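Local structure of ribulose bisphosphate carboxylase (Pyrococcus horikoshii, 2D69) at residues Ile173-Trp178 / Tyr207-Arg212. The protein probably catalyses the carboxylation of ribulose 1,5-bisphosphate to two molecules of 3-phosphoglycerate, as a form III Rubisco in an archaeal AMP degradation pathway. Sequence-based numbering, arbitrary orientation.
Sequences IAYELW and YRVRDR
The guanidinium of Arg212 lies against the phenol end of Tyr175, its plane turned 26° from the ring, with Tyr175 CE2 over its centre 3.5 Å from Arg212 CZ. Tyr175 OH also sits above that guanidinium, and its 3.3 Å approach to Arg212 NH2 is too badly angled for a hydrogen bond. Nearer the backbones, Val209 CG1 lies at the edges of both aromatic rings, touching Tyr175 CB at 4.0 Å and Trp178 CZ3 at 3.9 Å. One face of the indole is covered by Arg210 CG, a CH-pi contact 4.2 Å from the centroid of the six-membered ring. Beyond that the Arg210 chain bends away, and its NE forms a salt bridge with Asp211 OD2 (2.7 Å).

Tyr175 reaches across because its CG is anti to the backbone N (chi1 -176°). Glu216 ties Tyr175 and Arg212 together, its OE1 hydrogen-bonded to Tyr175 OH and its OE2 in a salt bridge with Arg212 NE; a leucine in place of Tyr175 would probably cost Glu216 this hydrogen bond and leave the Arg212 guanidinium without its flat partner. Trp178 NE1 is held by a hydrogen bond to Glu222 O.

The axes of segments 173-178 and 207-212 pass 9.8 Å apart, 28° from parallel; their parent helices, 167-179 and 199-217, are neighbours around the outside of the alpha/beta barrel. Inside them Trp178 rests on Leu185 of strand 184-186, and helix 382-398 flanks Tyr175 through Arg383.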
loop_
_atom_site.group_PDB
_atom_site.type_symbol
_atom_site.label_atom_id
_atom_site.label_comp_id
_atom_site.label_asym_id
_atom_site.label_seq_id
_atom_site.Cartn_x
_atom_site.Cartn_y
_atom_site.Cartn_z
ATOM N N ILE A 173 -32.343 18.983 -19.254
ATOM C CA ILE A 173 -32.059 20.380 -19.444
ATOM C C ILE A 173 -30.669 20.594 -20.011
ATOM O O ILE A 173 -30.503 21.403 -20.933
ATOM C CB ILE A 173 -32.389 21.214 -18.190
ATOM C CG1 ILE A 173 -32.197 22.691 -18.486
ATOM C CG2 ILE A 173 -31.622 20.782 -16.972
ATOM C CD1 ILE A 173 -33.152 23.190 -19.557
ATOM N N ALA A 174 -29.673 19.843 -19.528
ATOM C CA ALA A 174 -28.318 19.941 -20.054
ATOM C C ALA A 174 -28.277 19.679 -21.533
ATOM O O ALA A 174 -27.582 20.358 -22.245
ATOM C CB ALA A 174 -27.411 18.945 -19.360
ATOM N N TYR A 175 -28.981 18.650 -21.985
ATOM C CA TYR A 175 -29.005 18.299 -23.434
ATOM C C TYR A 175 -29.491 19.478 -24.255
ATOM O O TYR A 175 -28.939 19.763 -25.312
ATOM C CB TYR A 175 -29.919 17.115 -23.688
ATOM C CG TYR A 175 -29.908 16.657 -25.108
ATOM C CD1 TYR A 175 -30.887 17.060 -25.980
ATOM C CD2 TYR A 175 -28.847 15.910 -25.607
ATOM C CE1 TYR A 175 -30.902 16.620 -27.292
ATOM C CE2 TYR A 175 -28.810 15.510 -26.923
ATOM C CZ TYR A 175 -29.845 15.872 -27.757
ATOM O OH TYR A 175 -29.840 15.511 -29.066
ATOM N N GLU A 176 -30.550 20.118 -23.779
ATOM C CA GLU A 176 -31.093 21.289 -24.433
ATOM C C GLU A 176 -30.097 22.436 -24.533
ATOM O O GLU A 176 -29.910 23.023 -25.602
ATOM C CB GLU A 176 -32.380 21.786 -23.708
ATOM C CG GLU A 176 -33.600 20.872 -23.795
ATOM C CD GLU A 176 -33.966 20.492 -25.225
ATOM O OE1 GLU A 176 -33.916 19.294 -25.582
ATOM O OE2 GLU A 176 -34.336 21.409 -25.979
ATOM N N LEU A 177 -29.449 22.732 -23.424
ATOM C CA LEU A 177 -28.575 23.905 -23.341
ATOM C C LEU A 177 -27.349 23.768 -24.188
ATOM O O LEU A 177 -27.023 24.672 -24.982
ATOM C CB LEU A 177 -28.160 24.147 -21.903
ATOM C CG LEU A 177 -29.301 24.570 -20.990
ATOM C CD1 LEU A 177 -28.913 24.464 -19.554
ATOM C CD2 LEU A 177 -29.670 25.980 -21.270
ATOM N N TRP A 178 -26.692 22.621 -24.038
ATOM C CA TRP A 178 -25.522 22.254 -24.844
ATOM C C TRP A 178 -25.877 22.162 -26.334
ATOM O O TRP A 178 -25.199 22.771 -27.155
ATOM C CB TRP A 178 -24.923 20.907 -24.361
ATOM C CG TRP A 178 -24.014 20.948 -23.140
ATOM C CD1 TRP A 178 -23.175 21.944 -22.778
ATOM C CD2 TRP A 178 -23.866 19.927 -22.151
ATOM N NE1 TRP A 178 -22.470 21.589 -21.656
ATOM C CE2 TRP A 178 -22.867 20.348 -21.259
ATOM C CE3 TRP A 178 -24.419 18.652 -21.976
ATOM C CZ2 TRP A 178 -22.475 19.589 -20.179
ATOM C CZ3 TRP A 178 -24.060 17.933 -20.919
ATOM C CH2 TRP A 178 -23.092 18.395 -20.009
ATOM N N TYR A 207 -21.917 13.361 -18.204
ATOM C CA TYR A 207 -20.773 13.287 -19.118
ATOM C C TYR A 207 -21.105 12.408 -20.305
ATOM O O TYR A 207 -20.555 12.591 -21.390
ATOM C CB TYR A 207 -19.475 12.878 -18.365
ATOM C CG TYR A 207 -18.949 14.047 -17.528
ATOM C CD1 TYR A 207 -19.209 14.152 -16.166
ATOM C CD2 TYR A 207 -18.256 15.129 -18.143
ATOM C CE1 TYR A 207 -18.787 15.219 -15.478
ATOM C CE2 TYR A 207 -17.834 16.200 -17.445
ATOM C CZ TYR A 207 -18.115 16.269 -16.109
ATOM O OH TYR A 207 -17.721 17.321 -15.321
ATOM N N ARG A 208 -21.991 11.441 -20.117
ATOM C CA ARG A 208 -22.526 10.691 -21.257
ATOM C C ARG A 208 -23.361 11.581 -22.195
ATOM O O ARG A 208 -23.207 11.548 -23.411
ATOM C CB ARG A 208 -23.363 9.491 -20.800
ATOM C CG ARG A 208 -22.545 8.467 -19.999
ATOM C CD ARG A 208 -23.339 7.232 -19.518
ATOM N NE ARG A 208 -23.783 6.456 -20.676
ATOM C CZ ARG A 208 -25.000 6.503 -21.232
ATOM N NH1 ARG A 208 -25.968 7.286 -20.734
ATOM N NH2 ARG A 208 -25.256 5.737 -22.309
ATOM N N VAL A 209 -24.214 12.400 -21.617
ATOM C CA VAL A 209 -24.986 13.365 -22.389
ATOM C C VAL A 209 -24.029 14.338 -23.086
ATOM O O VAL A 209 -24.185 14.633 -24.289
ATOM C CB VAL A 209 -25.903 14.194 -21.467
ATOM C CG1 VAL A 209 -26.617 15.361 -22.235
ATOM C CG2 VAL A 209 -26.920 13.317 -20.744
ATOM N N ARG A 210 -23.042 14.831 -22.325
ATOM C CA ARG A 210 -22.027 15.721 -22.827
ATOM C C ARG A 210 -21.392 15.127 -24.071
ATOM O O ARG A 210 -21.332 15.785 -25.126
ATOM C CB ARG A 210 -20.941 15.951 -21.753
ATOM C CG ARG A 210 -19.948 17.031 -22.048
ATOM C CD ARG A 210 -18.862 16.622 -23.007
ATOM N NE ARG A 210 -17.881 15.706 -22.440
ATOM C CZ ARG A 210 -16.838 16.039 -21.687
ATOM N NH1 ARG A 210 -16.589 17.294 -21.317
ATOM N NH2 ARG A 210 -16.000 15.074 -21.287
ATOM N N ASP A 211 -20.915 13.894 -23.964
ATOM C CA ASP A 211 -20.253 13.276 -25.098
ATOM C C ASP A 211 -21.198 13.080 -26.279
ATOM O O ASP A 211 -20.811 13.223 -27.447
ATOM C CB ASP A 211 -19.586 11.941 -24.712
ATOM C CG ASP A 211 -18.399 12.157 -23.790
ATOM O OD1 ASP A 211 -18.003 11.194 -23.124
ATOM O OD2 ASP A 211 -17.807 13.254 -23.666
ATOM N N ARG A 212 -22.449 12.777 -26.001
ATOM C CA ARG A 212 -23.423 12.643 -27.103
ATOM C C ARG A 212 -23.586 13.969 -27.857
ATOM O O ARG A 212 -23.649 13.987 -29.098
ATOM C CB ARG A 212 -24.764 12.154 -26.558
ATOM C CG ARG A 212 -25.852 11.948 -27.599
ATOM C CD ARG A 212 -27.238 11.850 -26.979
ATOM N NE ARG A 212 -28.287 11.975 -27.996
ATOM C CZ ARG A 212 -29.573 12.175 -27.724
ATOM N NH1 ARG A 212 -29.998 12.241 -26.464
ATOM N NH2 ARG A 212 -30.448 12.276 -28.720
#